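Local atomic coordinates of cyanuric acid amidohydrolase (Azorhizobium caulinodans, PDB entry 4NQ3), a protein that hydrolyses the s-triazine ring of cyanuric acid, giving carboxybiuret that decarboxylates to biuret, a step in the breakdown of atrazine and related compounds. Residues A[37-43]-A[76-82]; A[85-89]-A[328-332]. One frame throughout, in Å; residues are numbered along the deposited sequence.

Interaction 1. Residues A[37-43]-A[76-82]. With BR8 (barbituric acid), chain C.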
loop_
_atom_site.group_PDB
_atom_site.type_symbol
_atom_site.label_atom_id
_atom_site.label_comp_id
_atom_site.label_asym_id
_atom_site.label_seq_id
_atom_site.Cartn_x
_atom_site.Cartn_y
_atom_site.Cartn_z
ATOM N N ILE A 37 4.552 11.840 -27.431
ATOM C CA ILE A 37 5.081 12.208 -26.129
ATOM C C ILE A 37 5.065 11.019 -25.173
ATOM O O ILE A 37 4.024 10.411 -24.976
ATOM C CB ILE A 37 4.300 13.344 -25.499
ATOM C CG1 ILE A 37 4.218 14.538 -26.436
ATOM C CG2 ILE A 37 4.998 13.810 -24.255
ATOM C CD1 ILE A 37 3.429 15.674 -25.822
ATOM N N PHE A 38 6.220 10.661 -24.609
ATOM C CA PHE A 38 6.266 9.647 -23.551
ATOM C C PHE A 38 6.242 10.344 -22.216
ATOM O O PHE A 38 6.719 11.466 -22.097
ATOM C CB PHE A 38 7.527 8.784 -23.610
ATOM C CG PHE A 38 7.644 7.914 -24.835
ATOM C CD1 PHE A 38 6.701 7.956 -25.842
ATOM C CD2 PHE A 38 8.719 7.044 -24.968
ATOM C CE1 PHE A 38 6.836 7.153 -26.961
ATOM C CE2 PHE A 38 8.851 6.248 -26.075
ATOM C CZ PHE A 38 7.908 6.305 -27.073
ATOM N N GLY A 39 5.740 9.679 -21.185
ATOM C CA GLY A 39 5.766 10.292 -19.877
ATOM C C GLY A 39 5.940 9.262 -18.793
ATOM O O GLY A 39 5.479 8.138 -18.944
ATOM N N LYS A 40 6.606 9.646 -17.707
ATOM C CA LYS A 40 6.543 8.907 -16.454
ATOM C C LYS A 40 5.721 9.768 -15.520
ATOM O O LYS A 40 6.080 10.911 -15.274
ATOM C CB LYS A 40 7.931 8.652 -15.885
ATOM C CG LYS A 40 8.733 7.668 -16.685
ATOM C CD LYS A 40 7.960 6.369 -16.821
ATOM C CE LYS A 40 7.681 5.723 -15.453
ATOM N NZ LYS A 40 6.778 4.543 -15.605
ATOM N N THR A 41 4.588 9.262 -15.046
ATOM C CA THR A 41 3.741 10.056 -14.152
ATOM C C THR A 41 3.675 9.420 -12.756
ATOM O O THR A 41 3.867 8.222 -12.619
ATOM C CB THR A 41 2.340 10.238 -14.761
ATOM O OG1 THR A 41 1.717 8.958 -14.939
ATOM C CG2 THR A 41 2.465 10.889 -16.120
ATOM N N GLU A 42 3.385 10.227 -11.738
ATOM C CA GLU A 42 3.505 9.833 -10.318
ATOM C C GLU A 42 2.516 8.806 -9.787
ATOM O O GLU A 42 2.519 8.545 -8.587
ATOM C CB GLU A 42 3.349 11.061 -9.416
ATOM C CG GLU A 42 4.467 12.041 -9.502
ATOM C CD GLU A 42 3.983 13.482 -9.459
ATOM O OE1 GLU A 42 4.101 14.138 -8.373
ATOM O OE2 GLU A 42 3.510 13.953 -10.530
ATOM N N GLY A 43 1.665 8.253 -10.650
ATOM C CA GLY A 43 0.683 7.252 -10.244
ATOM C C GLY A 43 1.319 5.953 -9.767
ATOM O O GLY A 43 2.544 5.878 -9.615
ATOM N N LEU A 76 0.295 9.665 -27.385
ATOM C CA LEU A 76 0.515 9.970 -25.980
ATOM C C LEU A 76 0.665 8.659 -25.197
ATOM O O LEU A 76 -0.310 7.941 -24.965
ATOM C CB LEU A 76 -0.630 10.822 -25.441
ATOM C CG LEU A 76 -0.784 12.225 -26.051
ATOM C CD1 LEU A 76 -1.917 13.023 -25.401
ATOM C CD2 LEU A 76 0.521 13.039 -25.959
ATOM N N VAL A 77 1.904 8.341 -24.834
ATOM C CA VAL A 77 2.215 7.201 -23.977
ATOM C C VAL A 77 2.545 7.661 -22.560
ATOM O O VAL A 77 3.659 8.113 -22.291
ATOM C CB VAL A 77 3.417 6.371 -24.505
ATOM C CG1 VAL A 77 3.610 5.151 -23.657
ATOM C CG2 VAL A 77 3.250 6.027 -25.959
HETATM N N MSE A 78 1.587 7.565 -21.651
HETATM C CA MSE A 78 1.873 7.938 -20.275
HETATM C C MSE A 78 2.047 6.686 -19.448
HETATM O O MSE A 78 1.090 5.960 -19.206
HETATM C CB MSE A 78 0.767 8.802 -19.686
HETATM C CG MSE A 78 0.571 10.153 -20.392
HETATM SE SE MSE A 78 2.104 11.350 -20.193
HETATM C CE MSE A 78 2.689 11.338 -22.061
ATOM N N SER A 79 3.278 6.417 -19.037
ATOM C CA SER A 79 3.562 5.266 -18.192
ATOM C C SER A 79 3.699 5.701 -16.758
ATOM O O SER A 79 4.579 6.505 -16.444
ATOM C CB SER A 79 4.832 4.560 -18.623
ATOM O OG SER A 79 4.999 3.392 -17.852
ATOM N N GLY A 80 2.796 5.207 -15.909
ATOM C CA GLY A 80 2.774 5.555 -14.498
ATOM C C GLY A 80 3.793 4.760 -13.712
ATOM O O GLY A 80 4.393 3.801 -14.218
ATOM N N GLY A 81 4.001 5.160 -12.467
ATOM C CA GLY A 81 4.893 4.429 -11.582
ATOM C C GLY A 81 6.294 5.014 -11.564
ATOM O O GLY A 81 7.113 4.683 -12.430
ATOM N N THR A 82 6.574 5.886 -10.591
ATOM C CA THR A 82 7.904 6.460 -10.464
ATOM C C THR A 82 8.438 6.182 -9.057
ATOM O O THR A 82 8.613 7.093 -8.247
ATOM C CB THR A 82 7.903 7.978 -10.746
ATOM O OG1 THR A 82 7.214 8.668 -9.699
ATOM C CG2 THR A 82 7.213 8.284 -12.070
HETATM N N1 BR8 C . 1.514 0.769 -17.050
HETATM C C2 BR8 C . 2.030 1.839 -16.404
HETATM O O2 BR8 C . 1.297 2.785 -16.186
HETATM N N3 BR8 C . 3.335 1.845 -16.002
HETATM C C4 BR8 C . 4.194 0.741 -16.237
HETATM O O4 BR8 C . 5.359 0.780 -15.854
HETATM C C5 BR8 C . 3.747 -0.512 -16.994
HETATM C C6 BR8 C . 2.276 -0.355 -17.354
HETATM O O8 BR8 C . 1.715 -1.255 -17.937
#
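Leu76 lies alongside Ile37, both side chains pointing the same way, with Leu76 CD2 3.8 Å from Ile37 CB. Val77 is tied in through both backbone polar atoms, its N donating to Ile37 O and its O accepting from Gly39 N. Its side chain emerges on the other face, where CB and CG2 meet the Phe38 ring at CD1 and CE1. Met78, a selenomethionine, returns to the face of Ile37. Bends at chi2 (-66°) and chi3 fold its end back over Gly39, so that Met78 SE sits 3.8 Å from Gly39 CA, where a side chain on Gly39 would probably collide with it; Ala55, Val56 and Leu59 of helix 51-67 pack against it. That helix is the connection of a beta-alpha-beta unit, and the axes of the parallel segments 37-41 and 76-80 approach to 4.6 Å, their directions 21° apart. Ser79 N donates to Gly39 O, while Ser79 O accepts from Thr41 N. Ser79 OG receives a bond of 3.1 Å from Lys40 NZ, lies 2.9 Å from N3 of barbituric acid, and makes a weak hydrogen bond with the nucleophile Ser226; Lys40 and Ser79 are consistent with one of the three potential Ser-Lys dyads of the active site. Lys40 curls back at chi2 (-56°) and chi3, so that NZ also reaches Val332 O and, weakly, Ser79 O and Gly81 O. Gly80 O takes Lys40 NZ at 2.9 Å from above its carbonyl plane and also accepts from barbituric acid N3, while Gly80 N donates to O2 of the same ligand. Gly81, at backbone angles that call for glycine, gives a weak bond from N to Thr41 O. Thr82 CG2 lies 3.4 Å from Thr41 O and touches Lys40 CB.

Interaction 2. Residues A[85-89]-A[328-332]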
loop_
_atom_site.group_PDB
_atom_site.type_symbol
_atom_site.label_atom_id
_atom_site.label_comp_id
_atom_site.label_asym_id
_atom_site.label_seq_id
_atom_site.Cartn_x
_atom_site.Cartn_y
_atom_site.Cartn_z
ATOM N N GLY A 85 13.846 6.603 -6.630
ATOM C CA GLY A 85 14.189 7.989 -6.865
ATOM C C GLY A 85 13.812 8.440 -8.258
ATOM O O GLY A 85 14.098 9.567 -8.640
HETATM N N MSE A 86 13.175 7.557 -9.019
HETATM C CA MSE A 86 12.870 7.837 -10.420
HETATM C C MSE A 86 12.096 9.136 -10.540
HETATM O O MSE A 86 11.160 9.361 -9.784
HETATM C CB MSE A 86 12.083 6.691 -11.042
HETATM C CG MSE A 86 11.957 6.810 -12.536
HETATM SE SE MSE A 86 11.125 5.220 -13.235
HETATM C CE MSE A 86 11.025 4.202 -11.554
ATOM N N SER A 87 12.499 9.985 -11.486
ATOM C CA SER A 87 12.016 11.364 -11.581
ATOM C C SER A 87 10.972 11.593 -12.693
ATOM O O SER A 87 11.248 11.394 -13.876
ATOM C CB SER A 87 13.219 12.280 -11.793
ATOM O OG SER A 87 12.836 13.619 -11.978
ATOM N N PRO A 88 9.770 12.043 -12.313
ATOM C CA PRO A 88 8.697 12.277 -13.286
ATOM C C PRO A 88 9.056 13.276 -14.379
ATOM O O PRO A 88 9.523 14.385 -14.084
ATOM C CB PRO A 88 7.557 12.815 -12.418
ATOM C CG PRO A 88 7.846 12.277 -11.063
ATOM C CD PRO A 88 9.322 12.270 -10.934
ATOM N N HIS A 89 8.806 12.886 -15.626
ATOM C CA HIS A 89 9.131 13.721 -16.789
ATOM C C HIS A 89 8.376 13.348 -18.061
ATOM O O HIS A 89 7.756 12.286 -18.138
ATOM C CB HIS A 89 10.619 13.638 -17.071
ATOM C CG HIS A 89 11.063 12.269 -17.457
ATOM N ND1 HIS A 89 11.231 11.264 -16.532
ATOM C CD2 HIS A 89 11.350 11.728 -18.663
ATOM C CE1 HIS A 89 11.620 10.159 -17.148
ATOM N NE2 HIS A 89 11.702 10.416 -18.443
ATOM N N THR A 328 18.435 10.482 -12.500
ATOM C CA THR A 328 17.216 9.748 -12.210
ATOM C C THR A 328 16.077 10.071 -13.152
ATOM O O THR A 328 14.967 9.587 -12.966
ATOM C CB THR A 328 16.758 10.012 -10.801
ATOM O OG1 THR A 328 16.549 11.417 -10.658
ATOM C CG2 THR A 328 17.818 9.530 -9.814
ATOM N N GLU A 329 16.339 10.887 -14.164
ATOM C CA GLU A 329 15.291 11.226 -15.122
ATOM C C GLU A 329 15.284 10.172 -16.235
ATOM O O GLU A 329 15.578 10.474 -17.379
ATOM C CB GLU A 329 15.500 12.631 -15.704
ATOM C CG GLU A 329 14.253 13.509 -15.812
ATOM C CD GLU A 329 14.609 14.971 -16.094
ATOM O OE1 GLU A 329 15.317 15.216 -17.094
ATOM O OE2 GLU A 329 14.218 15.874 -15.309
ATOM N N ILE A 330 14.998 8.925 -15.875
ATOM C CA ILE A 330 14.959 7.820 -16.839
ATOM C C ILE A 330 13.569 7.177 -16.956
ATOM O O ILE A 330 12.798 7.151 -15.997
ATOM C CB ILE A 330 15.997 6.740 -16.472
ATOM C CG1 ILE A 330 15.723 6.195 -15.091
ATOM C CG2 ILE A 330 17.386 7.328 -16.377
ATOM C CD1 ILE A 330 16.928 5.503 -14.555
ATOM N N TYR A 331 13.270 6.630 -18.129
ATOM C CA TYR A 331 11.967 6.025 -18.396
ATOM C C TYR A 331 12.057 4.524 -18.142
ATOM O O TYR A 331 12.644 3.791 -18.917
ATOM C CB TYR A 331 11.508 6.341 -19.839
ATOM C CG TYR A 331 10.208 5.663 -20.254
ATOM C CD1 TYR A 331 10.186 4.319 -20.588
ATOM C CD2 TYR A 331 9.007 6.364 -20.324
ATOM C CE1 TYR A 331 9.025 3.682 -20.962
ATOM C CE2 TYR A 331 7.825 5.726 -20.706
ATOM C CZ TYR A 331 7.850 4.375 -21.021
ATOM O OH TYR A 331 6.713 3.679 -21.400
ATOM N N VAL A 332 11.527 4.081 -17.013
ATOM C CA VAL A 332 11.489 2.661 -16.665
ATOM C C VAL A 332 10.061 2.190 -16.492
ATOM O O VAL A 332 9.299 2.767 -15.742
ATOM C CB VAL A 332 12.235 2.377 -15.370
ATOM C CG1 VAL A 332 12.178 0.894 -15.048
ATOM C CG2 VAL A 332 13.659 2.863 -15.482
HETATM O O HOH W 1 15.344 11.966 -8.358
HETATM O O HOH W 2 12.167 15.899 -12.870
#
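Ser87 N donates to Thr328 O at 2.9 Å, meeting that carbonyl from above its plane; this is the one direct hydrogen bond between the segments. Beside it the His89 ring carries Glu329 CG over a face, an off-centre CH-pi contact 4.1 Å from CG to the ring centroid. Ile330 O comes to the ring edge instead, 3.4 Å from His89 CE1. Met86, a selenomethionine, runs its chain, extended as far as SE, past Ile330 O and lays SE against Val332 CB at 3.7 Å.

His89 CG stands between the backbone N and carbonyl carbon (chi1 64°), bringing the ring against Glu329. A bond within its own segment, from His89 ND1 to Ser87 O at 2.7 Å and nearly in the ring plane, fixes the rotation of the imidazole. With an alanine at His89, Ser87 O is likely to lose its imidazole donor and a gap to open beside Glu329 CG. In segment 328-332, Glu329 centres an inverse gamma turn just ahead of the strand. Its OE1 is held by a salt bridge with Arg8.

Farther out, one water bridges Gly85 O and Thr328 OG1, and a second links Ser87 OG with Glu329 OE2. Ser87 OG also hydrogen-bonds Arg298 O of the second subunit. The arrangement is a seam between repeating units of the threefold cyclic amide hydrolase fold, the loop before strand 89-97 meeting the approach to strand 331-334.

Overall arrangement
From the N terminus, strand 34-41 leads through helix 51-67 to strand 75-80, and interaction 1 closes this short crossover inside the first repeating unit. Only then does the chain enter the loop of residues 85-89, which opens interaction 2; its partner, 328-332, comes some 240 residues later, after the whole middle unit and most of the third. The two contacts are therefore in series, neither nested nor crossed. They nevertheless meet in space, their centres about 10 Å apart: Lys40 N probably bonds His89 O, and Tyr331 packs on Lys40 and Ser79. The first contact pairs two strands of one sheet, the second joins the first unit to the third, and both touch the second subunit.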